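Local structure of putative diflavin flavoprotein A 3 (Synechocystis sp., 6H0C) at residues 300-314 / 331-345. The protein probably passes electrons from NADH to oxygen, reducing it to water, and this chain is its flavodiiron core without the flavin reductase domain. Numbering follows the deposited sequence.
Sequences IKEAIGKSAGFIFGS and ITLANASKTQLCGVF
T332 touches two phenylalanine rings, each with a different branch. Its CG2 lies over the centre of the F310 ring, a CH-pi contact 3.8 Å from the centroid. Its OG1 faces the edge of the F312 ring, 3.3 Å from F312 CZ, and is hydrogen-bonded to A328 O in its own helix. With chi1 at -62°, CG2 is anti to the backbone N and OG1 lies beside that N, which turns the methyl to F310 and the hydroxyl oxygen to F312. C342 SG approaches F310 obliquely, 3.8 Å from CE1. F362 meets the F310 and F312 rings edge-to-face. The fold is flavodoxin-like: parallel strands 309-313 and 341-348 are joined by helix 323-335 in a beta-alpha-beta crossover. On the other face of the sheet, the F345 ring lies over G313, with G313 CA 3.4 Å from its centroid. I311 CG2 touches the ring edge in plane, and helix 268-281 packs against F345. Just before the strands begin, the amide of Q340 stands 70° to the F310 ring, with OE1 at the ring edge. OE1 accepts a hydrogen bond from S307 OG (2.8 Å), while NE2 gives a weak, bent one to I304 O. I304 CG2 rests on A336 CB at 3.7 Å.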
loop_
_atom_site.group_PDB
_atom_site.type_symbol
_atom_site.label_atom_id
_atom_site.label_comp_id
_atom_site.label_asym_id
_atom_site.label_seq_id
_atom_site.Cartn_x
_atom_site.Cartn_y
_atom_site.Cartn_z
ATOM N N ILE A 300 6.736 -16.387 -6.883
ATOM C CA ILE A 300 5.524 -17.187 -6.817
ATOM C C ILE A 300 5.882 -18.615 -6.442
ATOM O O ILE A 300 5.214 -19.221 -5.607
ATOM C CB ILE A 300 4.740 -17.151 -8.139
ATOM C CG1 ILE A 300 4.228 -15.729 -8.391
ATOM C CG2 ILE A 300 3.574 -18.114 -8.083
ATOM C CD1 ILE A 300 3.695 -15.510 -9.773
ATOM N N LYS A 301 6.949 -19.143 -7.036
ATOM C CA LYS A 301 7.410 -20.478 -6.679
ATOM C C LYS A 301 7.709 -20.567 -5.186
ATOM O O LYS A 301 7.263 -21.501 -4.525
ATOM C CB LYS A 301 8.653 -20.865 -7.472
ATOM C CG LYS A 301 8.406 -21.151 -8.936
ATOM C CD LYS A 301 9.724 -21.432 -9.650
ATOM C CE LYS A 301 9.535 -21.556 -11.151
ATOM N NZ LYS A 301 10.858 -21.709 -11.834
ATOM N N GLU A 302 8.462 -19.603 -4.657
ATOM C CA GLU A 302 8.864 -19.642 -3.246
ATOM C C GLU A 302 7.658 -19.553 -2.319
ATOM O O GLU A 302 7.595 -20.232 -1.297
ATOM C CB GLU A 302 9.846 -18.511 -2.919
ATOM C CG GLU A 302 11.151 -18.548 -3.710
ATOM C CD GLU A 302 11.922 -19.857 -3.555
ATOM O OE1 GLU A 302 13.052 -19.818 -3.018
ATOM O OE2 GLU A 302 11.413 -20.918 -3.986
ATOM N N ALA A 303 6.706 -18.698 -2.671
ATOM C CA ALA A 303 5.507 -18.559 -1.866
ATOM C C ALA A 303 4.753 -19.887 -1.833
ATOM O O ALA A 303 4.406 -20.379 -0.760
ATOM C CB ALA A 303 4.625 -17.443 -2.402
ATOM N N ILE A 304 4.518 -20.474 -3.007
ATOM C CA ILE A 304 3.791 -21.737 -3.108
ATOM C C ILE A 304 4.569 -22.875 -2.427
ATOM O O ILE A 304 3.983 -23.790 -1.834
ATOM C CB ILE A 304 3.506 -22.107 -4.578
ATOM C CG1 ILE A 304 2.497 -21.132 -5.199
ATOM C CG2 ILE A 304 2.982 -23.537 -4.675
ATOM C CD1 ILE A 304 1.169 -21.071 -4.459
ATOM N N GLY A 305 5.892 -22.797 -2.501
ATOM C CA GLY A 305 6.757 -23.773 -1.867
ATOM C C GLY A 305 6.674 -23.793 -0.345
ATOM O O GLY A 305 6.944 -24.826 0.269
ATOM N N LYS A 306 6.303 -22.671 0.274
ATOM C CA LYS A 306 6.211 -22.641 1.734
ATOM C C LYS A 306 4.772 -22.521 2.272
ATOM O O LYS A 306 4.563 -22.518 3.485
ATOM C CB LYS A 306 7.089 -21.509 2.297
ATOM C CG LYS A 306 6.442 -20.138 2.381
ATOM C CD LYS A 306 7.452 -19.089 2.882
ATOM C CE LYS A 306 6.792 -17.732 3.186
ATOM N NZ LYS A 306 6.172 -17.090 1.985
ATOM N N SER A 307 3.778 -22.455 1.387
ATOM C CA SER A 307 2.404 -22.233 1.845
ATOM C C SER A 307 1.647 -23.528 2.120
ATOM O O SER A 307 1.949 -24.575 1.543
ATOM C CB SER A 307 1.615 -21.397 0.829
ATOM O OG SER A 307 1.486 -22.079 -0.413
ATOM N N ALA A 308 0.659 -23.435 3.005
ATOM C CA ALA A 308 -0.225 -24.550 3.317
ATOM C C ALA A 308 -1.492 -24.445 2.479
ATOM O O ALA A 308 -2.218 -25.425 2.287
ATOM C CB ALA A 308 -0.564 -24.569 4.809
ATOM N N GLY A 309 -1.762 -23.236 2.002
ATOM C CA GLY A 309 -2.883 -22.990 1.116
ATOM C C GLY A 309 -2.543 -21.824 0.210
ATOM O O GLY A 309 -1.616 -21.067 0.501
ATOM N N PHE A 310 -3.271 -21.694 -0.894
ATOM C CA PHE A 310 -3.147 -20.532 -1.771
ATOM C C PHE A 310 -4.529 -20.064 -2.206
ATOM O O PHE A 310 -5.478 -20.851 -2.260
ATOM C CB PHE A 310 -2.279 -20.845 -3.000
ATOM C CG PHE A 310 -2.830 -21.944 -3.887
ATOM C CD1 PHE A 310 -3.701 -21.651 -4.917
ATOM C CD2 PHE A 310 -2.463 -23.270 -3.689
ATOM C CE1 PHE A 310 -4.204 -22.655 -5.725
ATOM C CE2 PHE A 310 -2.961 -24.274 -4.499
ATOM C CZ PHE A 310 -3.832 -23.969 -5.515
ATOM N N ILE A 311 -4.631 -18.778 -2.519
ATOM C CA ILE A 311 -5.886 -18.149 -2.911
ATOM C C ILE A 311 -5.649 -17.243 -4.112
ATOM O O ILE A 311 -4.713 -16.447 -4.101
ATOM C CB ILE A 311 -6.471 -17.320 -1.757
ATOM C CG1 ILE A 311 -6.667 -18.195 -0.507
ATOM C CG2 ILE A 311 -7.765 -16.644 -2.180
ATOM C CD1 ILE A 311 -7.200 -17.445 0.718
ATOM N N PHE A 312 -6.477 -17.368 -5.147
ATOM C CA PHE A 312 -6.394 -16.497 -6.327
ATOM C C PHE A 312 -7.538 -15.484 -6.350
ATOM O O PHE A 312 -8.702 -15.844 -6.125
ATOM C CB PHE A 312 -6.424 -17.312 -7.627
ATOM C CG PHE A 312 -5.056 -17.737 -8.136
ATOM C CD1 PHE A 312 -4.598 -17.307 -9.379
ATOM C CD2 PHE A 312 -4.247 -18.592 -7.396
ATOM C CE1 PHE A 312 -3.358 -17.712 -9.867
ATOM C CE2 PHE A 312 -3.003 -18.997 -7.880
ATOM C CZ PHE A 312 -2.558 -18.552 -9.115
ATOM N N GLY A 313 -7.201 -14.224 -6.628
ATOM C CA GLY A 313 -8.185 -13.167 -6.780
ATOM C C GLY A 313 -8.002 -12.511 -8.137
ATOM O O GLY A 313 -6.897 -12.090 -8.488
ATOM N N SER A 314 -9.076 -12.415 -8.914
ATOM C CA SER A 314 -8.939 -11.905 -10.276
ATOM C C SER A 314 -10.167 -11.138 -10.744
ATOM O O SER A 314 -11.296 -11.556 -10.499
ATOM C CB SER A 314 -8.650 -13.066 -11.248
ATOM O OG SER A 314 -8.561 -12.620 -12.589
ATOM N N ILE A 331 2.279 -21.428 -13.044
ATOM C CA ILE A 331 3.345 -21.650 -12.076
ATOM C C ILE A 331 2.785 -22.335 -10.840
ATOM O O ILE A 331 3.415 -23.230 -10.279
ATOM C CB ILE A 331 4.042 -20.323 -11.688
ATOM C CG1 ILE A 331 4.696 -19.694 -12.928
ATOM C CG2 ILE A 331 5.071 -20.554 -10.584
ATOM C CD1 ILE A 331 5.180 -18.269 -12.718
ATOM N N THR A 332 1.589 -21.930 -10.427
ATOM C CA THR A 332 0.970 -22.523 -9.251
ATOM C C THR A 332 0.636 -23.996 -9.502
ATOM O O THR A 332 0.957 -24.858 -8.685
ATOM C CB THR A 332 -0.296 -21.751 -8.840
ATOM O OG1 THR A 332 0.066 -20.408 -8.489
ATOM C CG2 THR A 332 -0.968 -22.416 -7.637
ATOM N N LEU A 333 0.016 -24.291 -10.642
ATOM C CA LEU A 333 -0.321 -25.679 -10.966
ATOM C C LEU A 333 0.935 -26.535 -11.116
ATOM O O LEU A 333 0.948 -27.702 -10.712
ATOM C CB LEU A 333 -1.162 -25.760 -12.245
ATOM C CG LEU A 333 -2.602 -25.255 -12.144
ATOM C CD1 LEU A 333 -3.265 -25.273 -13.504
ATOM C CD2 LEU A 333 -3.379 -26.108 -11.170
ATOM N N ALA A 334 1.987 -25.959 -11.692
ATOM C CA ALA A 334 3.229 -26.703 -11.897
ATOM C C ALA A 334 3.945 -26.993 -10.584
ATOM O O ALA A 334 4.787 -27.877 -10.526
ATOM C CB ALA A 334 4.157 -25.947 -12.838
ATOM N N ASN A 335 3.614 -26.257 -9.530
ATOM C CA ASN A 335 4.395 -26.362 -8.300
ATOM C C ASN A 335 3.648 -26.753 -7.036
ATOM O O ASN A 335 4.255 -27.276 -6.105
ATOM C CB ASN A 335 5.109 -25.045 -8.042
ATOM C CG ASN A 335 6.246 -24.825 -8.997
ATOM O OD1 ASN A 335 7.325 -25.409 -8.839
ATOM N ND2 ASN A 335 6.015 -23.996 -10.012
ATOM N N ALA A 336 2.348 -26.502 -6.989
ATOM C CA ALA A 336 1.601 -26.760 -5.766
ATOM C C ALA A 336 1.244 -28.240 -5.604
ATOM O O ALA A 336 0.799 -28.903 -6.543
ATOM C CB ALA A 336 0.340 -25.904 -5.725
ATOM N N SER A 337 1.448 -28.749 -4.395
ATOM C CA SER A 337 0.950 -30.068 -4.038
ATOM C C SER A 337 -0.571 -30.042 -3.891
ATOM O O SER A 337 -1.142 -29.059 -3.401
ATOM C CB SER A 337 1.592 -30.543 -2.741
ATOM O OG SER A 337 0.851 -31.623 -2.200
ATOM N N LYS A 338 -1.232 -31.119 -4.300
ATOM C CA LYS A 338 -2.691 -31.176 -4.223
ATOM C C LYS A 338 -3.217 -31.161 -2.780
ATOM O O LYS A 338 -4.419 -31.039 -2.562
ATOM C CB LYS A 338 -3.221 -32.416 -4.955
ATOM C CG LYS A 338 -3.035 -32.392 -6.469
ATOM C CD LYS A 338 -3.811 -33.530 -7.128
ATOM C CE LYS A 338 -3.613 -33.571 -8.643
ATOM N NZ LYS A 338 -4.494 -34.593 -9.294
ATOM N N THR A 339 -2.327 -31.277 -1.798
ATOM C CA THR A 339 -2.739 -31.193 -0.396
ATOM C C THR A 339 -2.967 -29.753 0.030
ATOM O O THR A 339 -3.560 -29.498 1.069
ATOM C CB THR A 339 -1.701 -31.803 0.559
ATOM O OG1 THR A 339 -0.461 -31.099 0.425
ATOM C CG2 THR A 339 -1.480 -33.280 0.256
ATOM N N GLN A 340 -2.476 -28.803 -0.757
ATOM C CA GLN A 340 -2.683 -27.401 -0.418
ATOM C C GLN A 340 -4.164 -27.041 -0.528
ATOM O O GLN A 340 -4.851 -27.447 -1.472
ATOM C CB GLN A 340 -1.843 -26.483 -1.319
ATOM C CG GLN A 340 -0.352 -26.438 -0.975
ATOM C CD GLN A 340 0.243 -25.047 -1.179
ATOM O OE1 GLN A 340 -0.432 -24.035 -0.960
ATOM N NE2 GLN A 340 1.506 -24.990 -1.599
ATOM N N LEU A 341 -4.650 -26.280 0.444
ATOM C CA LEU A 341 -6.018 -25.788 0.414
ATOM C C LEU A 341 -6.130 -24.626 -0.577
ATOM O O LEU A 341 -5.228 -23.788 -0.669
ATOM C CB LEU A 341 -6.451 -25.355 1.810
ATOM C CG LEU A 341 -7.944 -25.149 2.010
ATOM C CD1 LEU A 341 -8.678 -26.447 1.733
ATOM C CD2 LEU A 341 -8.231 -24.635 3.421
ATOM N N CYS A 342 -7.232 -24.585 -1.320
ATOM C CA CYS A 342 -7.401 -23.619 -2.403
ATOM C C CYS A 342 -8.568 -22.662 -2.149
ATOM O O CYS A 342 -9.505 -22.997 -1.430
ATOM C CB CYS A 342 -7.610 -24.359 -3.727
ATOM S SG CYS A 342 -7.954 -23.278 -5.121
ATOM N N GLY A 343 -8.506 -21.474 -2.744
ATOM C CA GLY A 343 -9.595 -20.512 -2.666
ATOM C C GLY A 343 -9.609 -19.582 -3.867
ATOM O O GLY A 343 -8.555 -19.250 -4.412
ATOM N N VAL A 344 -10.801 -19.158 -4.284
ATOM C CA VAL A 344 -10.946 -18.257 -5.429
ATOM C C VAL A 344 -11.915 -17.107 -5.134
ATOM O O VAL A 344 -13.002 -17.323 -4.591
ATOM C CB VAL A 344 -11.442 -19.022 -6.678
ATOM C CG1 VAL A 344 -11.587 -18.078 -7.862
ATOM C CG2 VAL A 344 -10.490 -20.167 -7.012
ATOM N N PHE A 345 -11.525 -15.883 -5.492
ATOM C CA PHE A 345 -12.419 -14.727 -5.354
ATOM C C PHE A 345 -12.220 -13.706 -6.461
ATOM O O PHE A 345 -11.238 -13.757 -7.206
ATOM C CB PHE A 345 -12.222 -14.038 -4.006
ATOM C CG PHE A 345 -10.887 -13.361 -3.855
ATOM C CD1 PHE A 345 -10.762 -11.991 -4.040
ATOM C CD2 PHE A 345 -9.752 -14.095 -3.516
ATOM C CE1 PHE A 345 -9.523 -11.360 -3.888
ATOM C CE2 PHE A 345 -8.508 -13.472 -3.364
ATOM C CZ PHE A 345 -8.397 -12.108 -3.555
HETATM O O HOH W 1 -2.842 -27.707 3.707
#